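Long-range contacts in UV damage endonuclease (Sulfolobus acidocaldarius, PDB 3TC3), which probably acts as a metal-dependent endonuclease in DNA repair, nicking DNA that carries UV-induced and other lesions: residues G25-N30 with D284-V289; I74-I79 with S115-M120. All blocks are in the same frame, centred on the assembly; numbering follows the deposited sequence.

Contact 1. Residues G25-N30 with D284-V289; sequences GYVSTN and DIMLEV. With MN (manganese (II) ion), chain C.
G25 pairs with the strand of M286 through both its N-H and its C=O, in parallel register. G25 N gives a hydrogen bond to I285 O (2.8 Å), and L287 N gives one to G25 O (2.9 Å). The second is nearly straight at the hydrogen (171°), although L287 N sits above the carbonyl plane. These bonds join strand 22-27 to strand 283-287, the first and last strands, and so close the TIM barrel. Beyond G25 the strands splay apart, and a water takes over the link. It accepts from V27 N and donates to L287 O at 2.7 Å. One residue further on, E288 OE1 binds manganese at 2.3 Å, alongside another water, E195 and D220; D251 also belongs to the site. Inside the barrel, M286 bends at chi2 (54°), which turns SD toward the first strand. A second bend at chi3 (60°) folds CE back toward G25. M286 SD lies 3.3 Å from Y26 O. V27 crosses M286 at about a right angle. On the outer side, L287 CG rests against G25 O. V27 CG2 touches both M286 SD, at 3.6 Å, and L287 O.

Contact 2. Residues I74-I79 with S115-M120; sequences ILFFRI and SIRISM
Four backbone hydrogen bonds tie the strand of F76, F77 and R78 to the strand of R117, I118 and S119. R117 N bonds to L75 O (2.8 Å), F77 N to R117 O, S119 N to F77 O and I79 N to S119 O. This is regular parallel pairing between the second and third strands of a TIM barrel. The strand axes are 19° apart.

The face with F76, R78, R117 and S119 is tightly packed. F76 and R117 run side by side and point the same way, with ring and guanidinium planes 22° apart. The edge of the ring meets the backbone, F76 CD1 lying 3.3 Å from R117 O. The same ring atom, F76 CD1, lies 3.7 Å from R117 CB. S119 OG sits between its own backbone N and carbonyl carbon (chi1 64°), which brings it within 3.5 Å of R78 CB. The guanidinium of R78 turns an edge to this hydroxyl. R78 NH2 forms salt bridges with E288 and D251, both of the manganese site, while R117 pairs with D284.

On the other face, I79 CD1 meets I118 CG2 at 3.7 Å, and M120 CE bends back to I79 O. I118 CD1 reaches F77 CB at a looser 4.0 Å. Side-chain packing thins further at L75 and I116, although the backbones stay close. There L75 is partly exposed and S115 is exposed to solvent, and L75 CD2 stays 4.4 Å from I116 CG1.

Helix 48-71 packs on F77, and helix 133-153 on I79, I118 and M120. Strand 283-287 meets F76, R78 and S119 through M286. Backbone bonds continue the sheet from R78 to strand 22-27 and from I118 and M120 to strand 158-162.

In the fold
Both contacts belong to one closed eight-stranded parallel barrel, and their centres are 8 Å apart. Contact 1 pairs the first strand with the last; its segments are 254 residues apart at their closest ends. Contact 2 pairs the second strand with the third and falls within that span. Strands 22-27 and 76-78 are neighbours, so the two contacts together bring strands 283-287, 22-27, 76-78 and 117-120 into one run of the wall. Two salt bridges also tie them together, at 2.7 Å from E288 OE2 to R78 NH2 and 2.8 Å from D284 OD2 to R117 NH1. The first links contact 2 to a manganese ligand, so R78 probably helps hold the metal site in position.

Contact 1. Residues G25-N30 with D284-V289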
loop_
_atom_site.group_PDB
_atom_site.type_symbol
_atom_site.label_atom_id
_atom_site.label_comp_id
_atom_site.label_asym_id
_atom_site.label_seq_id
_atom_site.Cartn_x
_atom_site.Cartn_y
_atom_site.Cartn_z
ATOM N N GLY A 25 6.083 -7.768 5.001
ATOM C CA GLY A 25 6.497 -6.384 4.735
ATOM C C GLY A 25 6.215 -5.419 5.822
ATOM O O GLY A 25 5.496 -5.700 6.739
ATOM N N TYR A 26 6.839 -4.233 5.634
ATOM C CA TYR A 26 6.467 -3.066 6.490
ATOM C C TYR A 26 6.391 -1.835 5.597
ATOM O O TYR A 26 6.704 -1.898 4.394
ATOM C CB TYR A 26 7.327 -2.918 7.715
ATOM C CG TYR A 26 8.763 -2.677 7.401
ATOM C CD1 TYR A 26 9.638 -3.759 7.007
ATOM C CD2 TYR A 26 9.312 -1.350 7.460
ATOM C CE1 TYR A 26 10.995 -3.529 6.687
ATOM C CE2 TYR A 26 10.656 -1.142 7.116
ATOM C CZ TYR A 26 11.458 -2.223 6.710
ATOM O OH TYR A 26 12.800 -1.928 6.429
ATOM N N VAL A 27 6.071 -0.691 6.218
ATOM C CA VAL A 27 5.588 0.476 5.409
ATOM C C VAL A 27 6.570 1.650 5.490
ATOM O O VAL A 27 6.922 2.123 6.590
ATOM C CB VAL A 27 4.255 0.931 6.005
ATOM C CG1 VAL A 27 3.754 2.293 5.371
ATOM C CG2 VAL A 27 3.203 -0.214 5.829
ATOM N N SER A 28 6.963 2.177 4.324
ATOM C CA SER A 28 7.533 3.562 4.086
ATOM C C SER A 28 8.975 3.807 4.480
ATOM O O SER A 28 9.712 4.373 3.690
ATOM C CB SER A 28 6.615 4.648 4.670
ATOM O OG SER A 28 5.502 4.758 3.786
ATOM N N THR A 29 9.351 3.427 5.695
ATOM C CA THR A 29 10.732 3.779 6.145
ATOM C C THR A 29 11.083 2.861 7.296
ATOM O O THR A 29 10.256 2.047 7.747
ATOM C CB THR A 29 10.869 5.270 6.492
ATOM O OG1 THR A 29 12.250 5.630 6.527
ATOM C CG2 THR A 29 10.151 5.622 7.787
ATOM N N ASN A 30 12.373 2.873 7.636
ATOM C CA ASN A 30 12.917 1.949 8.631
ATOM C C ASN A 30 13.578 2.859 9.656
ATOM O O ASN A 30 14.507 3.617 9.375
ATOM C CB ASN A 30 13.915 1.011 7.919
ATOM C CG ASN A 30 14.580 0.023 8.856
ATOM O OD1 ASN A 30 15.044 0.461 9.930
ATOM N ND2 ASN A 30 14.706 -1.260 8.477
ATOM N N ASP A 284 1.002 -12.509 0.967
ATOM C CA ASP A 284 2.045 -11.539 1.405
ATOM C C ASP A 284 1.438 -10.575 2.411
ATOM O O ASP A 284 0.392 -10.062 2.137
ATOM C CB ASP A 284 2.569 -10.843 0.160
ATOM C CG ASP A 284 3.399 -11.826 -0.714
ATOM O OD1 ASP A 284 3.907 -12.827 -0.146
ATOM O OD2 ASP A 284 3.481 -11.501 -1.887
ATOM N N ILE A 285 2.055 -10.485 3.574
ATOM C CA ILE A 285 1.473 -9.796 4.735
ATOM C C ILE A 285 2.179 -8.438 4.972
ATOM O O ILE A 285 3.392 -8.411 5.257
ATOM C CB ILE A 285 1.615 -10.618 5.992
ATOM C CG1 ILE A 285 0.885 -11.935 5.885
ATOM C CG2 ILE A 285 1.005 -9.888 7.209
ATOM C CD1 ILE A 285 1.257 -12.924 7.103
ATOM N N MET A 286 1.423 -7.341 4.846
ATOM C CA MET A 286 2.006 -6.010 5.122
ATOM C C MET A 286 1.663 -5.583 6.513
ATOM O O MET A 286 0.448 -5.508 6.879
ATOM C CB MET A 286 1.358 -4.994 4.171
ATOM C CG MET A 286 1.944 -3.538 4.339
ATOM S SD MET A 286 3.741 -3.421 4.197
ATOM C CE MET A 286 3.958 -4.038 2.521
ATOM N N LEU A 287 2.647 -5.422 7.387
ATOM C CA LEU A 287 2.378 -4.990 8.779
ATOM C C LEU A 287 2.137 -3.547 8.958
ATOM O O LEU A 287 2.986 -2.725 8.544
ATOM C CB LEU A 287 3.552 -5.394 9.708
ATOM C CG LEU A 287 3.939 -6.848 9.546
ATOM C CD1 LEU A 287 5.221 -7.121 10.393
ATOM C CD2 LEU A 287 2.809 -7.816 10.065
ATOM N N GLU A 288 0.956 -3.173 9.385
ATOM C CA GLU A 288 0.655 -1.732 9.551
ATOM C C GLU A 288 0.586 -1.431 11.046
ATOM O O GLU A 288 -0.495 -1.542 11.731
ATOM C CB GLU A 288 -0.742 -1.456 8.951
ATOM C CG GLU A 288 -0.764 -1.628 7.447
ATOM C CD GLU A 288 -2.054 -1.133 6.824
ATOM O OE1 GLU A 288 -3.135 -1.433 7.411
ATOM O OE2 GLU A 288 -1.991 -0.576 5.731
ATOM N N VAL A 289 1.788 -1.409 11.582
ATOM C CA VAL A 289 1.933 -1.086 13.031
ATOM C C VAL A 289 3.032 -0.031 13.144
ATOM O O VAL A 289 3.888 0.158 12.293
ATOM C CB VAL A 289 2.251 -2.342 13.834
ATOM C CG1 VAL A 289 0.954 -3.203 14.018
ATOM C CG2 VAL A 289 3.467 -3.131 13.290
HETATM MN MN MN C . -4.912 -1.427 5.976
HETATM O O HOH W 1 4.962 -0.910 8.938
HETATM O O HOH W 2 -4.086 0.437 4.730
#

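Contact 2. Residues I74-I79 with S115-M120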
loop_
_atom_site.group_PDB
_atom_site.type_symbol
_atom_site.label_atom_id
_atom_site.label_comp_id
_atom_site.label_asym_id
_atom_site.label_seq_id
_atom_site.Cartn_x
_atom_site.Cartn_y
_atom_site.Cartn_z
ATOM N N ILE A 74 12.872 -10.042 4.685
ATOM C CA ILE A 74 11.638 -9.209 4.562
ATOM C C ILE A 74 11.478 -8.877 3.061
ATOM O O ILE A 74 12.251 -8.103 2.499
ATOM C CB ILE A 74 11.804 -7.921 5.377
ATOM C CG1 ILE A 74 11.776 -8.299 6.879
ATOM C CG2 ILE A 74 10.592 -6.995 5.143
ATOM C CD1 ILE A 74 12.338 -7.188 7.750
ATOM N N LEU A 75 10.577 -9.583 2.378
ATOM C CA LEU A 75 10.552 -9.600 0.891
ATOM C C LEU A 75 9.340 -8.853 0.320
ATOM O O LEU A 75 9.067 -8.914 -0.862
ATOM C CB LEU A 75 10.611 -11.026 0.329
ATOM C CG LEU A 75 11.911 -11.831 0.592
ATOM C CD1 LEU A 75 11.894 -13.056 -0.214
ATOM C CD2 LEU A 75 13.088 -11.017 0.404
ATOM N N PHE A 76 8.690 -8.053 1.178
ATOM C CA PHE A 76 7.530 -7.204 0.729
ATOM C C PHE A 76 7.822 -5.798 1.335
ATOM O O PHE A 76 8.361 -5.650 2.441
ATOM C CB PHE A 76 6.242 -7.892 1.349
ATOM C CG PHE A 76 4.891 -7.285 0.951
ATOM C CD1 PHE A 76 4.721 -6.410 -0.171
ATOM C CD2 PHE A 76 3.763 -7.726 1.701
ATOM C CE1 PHE A 76 3.406 -5.973 -0.478
ATOM C CE2 PHE A 76 2.452 -7.273 1.429
ATOM C CZ PHE A 76 2.274 -6.383 0.283
ATOM N N PHE A 77 7.461 -4.746 0.593
ATOM C CA PHE A 77 7.648 -3.377 1.110
ATOM C C PHE A 77 6.609 -2.465 0.514
ATOM O O PHE A 77 6.238 -2.620 -0.648
ATOM C CB PHE A 77 9.062 -2.863 0.738
ATOM C CG PHE A 77 9.430 -1.631 1.509
ATOM C CD1 PHE A 77 9.636 -1.690 2.922
ATOM C CD2 PHE A 77 9.572 -0.354 0.844
ATOM C CE1 PHE A 77 9.873 -0.464 3.617
ATOM C CE2 PHE A 77 9.871 0.823 1.574
ATOM C CZ PHE A 77 10.061 0.747 2.998
ATOM N N ARG A 78 6.179 -1.498 1.311
ATOM C CA ARG A 78 5.240 -0.437 0.852
ATOM C C ARG A 78 6.049 0.833 0.668
ATOM O O ARG A 78 6.481 1.447 1.631
ATOM C CB ARG A 78 3.977 -0.222 1.731
ATOM C CG ARG A 78 3.002 0.806 0.991
ATOM C CD ARG A 78 1.788 1.146 1.956
ATOM N NE ARG A 78 0.974 -0.076 2.228
ATOM C CZ ARG A 78 0.163 -0.098 3.299
ATOM N NH1 ARG A 78 0.050 0.961 4.086
ATOM N NH2 ARG A 78 -0.542 -1.132 3.541
ATOM N N ILE A 79 6.331 1.196 -0.588
ATOM C CA ILE A 79 7.156 2.418 -0.862
ATOM C C ILE A 79 6.364 3.671 -0.493
ATOM O O ILE A 79 5.162 3.791 -0.791
ATOM C CB ILE A 79 7.536 2.444 -2.324
ATOM C CG1 ILE A 79 8.469 1.279 -2.613
ATOM C CG2 ILE A 79 8.220 3.800 -2.686
ATOM C CD1 ILE A 79 8.889 1.162 -4.147
ATOM N N SER A 115 13.120 -10.846 -6.011
ATOM C CA SER A 115 11.709 -11.253 -5.821
ATOM C C SER A 115 11.070 -10.429 -4.689
ATOM O O SER A 115 10.370 -10.987 -3.848
ATOM C CB SER A 115 11.649 -12.735 -5.467
ATOM O OG SER A 115 12.062 -13.465 -6.596
ATOM N N ILE A 116 11.299 -9.128 -4.703
ATOM C CA ILE A 116 10.681 -8.313 -3.654
ATOM C C ILE A 116 9.314 -7.839 -4.180
ATOM O O ILE A 116 9.170 -7.416 -5.348
ATOM C CB ILE A 116 11.569 -7.169 -3.215
ATOM C CG1 ILE A 116 12.850 -7.746 -2.564
ATOM C CG2 ILE A 116 10.828 -6.180 -2.312
ATOM C CD1 ILE A 116 13.882 -6.719 -2.286
ATOM N N ARG A 117 8.294 -7.940 -3.364
ATOM C CA ARG A 117 6.929 -7.505 -3.799
ATOM C C ARG A 117 6.750 -6.091 -3.313
ATOM O O ARG A 117 7.171 -5.776 -2.212
ATOM C CB ARG A 117 5.904 -8.388 -3.124
ATOM C CG ARG A 117 4.480 -8.253 -3.552
ATOM C CD ARG A 117 4.072 -9.333 -4.458
ATOM N NE ARG A 117 2.766 -9.109 -5.070
ATOM C CZ ARG A 117 1.647 -9.748 -4.729
ATOM N NH1 ARG A 117 1.554 -10.615 -3.698
ATOM N NH2 ARG A 117 0.590 -9.504 -5.539
ATOM N N ILE A 118 6.058 -5.286 -4.113
ATOM C CA ILE A 118 5.925 -3.831 -3.782
ATOM C C ILE A 118 4.449 -3.381 -3.798
ATOM O O ILE A 118 3.661 -3.717 -4.727
ATOM C CB ILE A 118 6.706 -2.987 -4.843
ATOM C CG1 ILE A 118 8.242 -3.199 -4.681
ATOM C CG2 ILE A 118 6.420 -1.503 -4.720
ATOM C CD1 ILE A 118 8.794 -2.852 -3.277
ATOM N N SER A 119 4.080 -2.584 -2.823
ATOM C CA SER A 119 2.794 -1.911 -2.861
ATOM C C SER A 119 3.035 -0.414 -2.543
ATOM O O SER A 119 4.165 -0.009 -2.157
ATOM C CB SER A 119 1.800 -2.481 -1.867
ATOM O OG SER A 119 2.276 -2.269 -0.547
ATOM N N MET A 120 2.030 0.413 -2.854
ATOM C CA MET A 120 2.017 1.806 -2.427
ATOM C C MET A 120 0.596 2.092 -2.032
ATOM O O MET A 120 -0.342 1.554 -2.617
ATOM C CB MET A 120 2.429 2.798 -3.521
ATOM C CG MET A 120 3.916 2.556 -4.014
ATOM S SD MET A 120 4.395 3.883 -5.207
ATOM C CE MET A 120 4.652 5.250 -4.045
#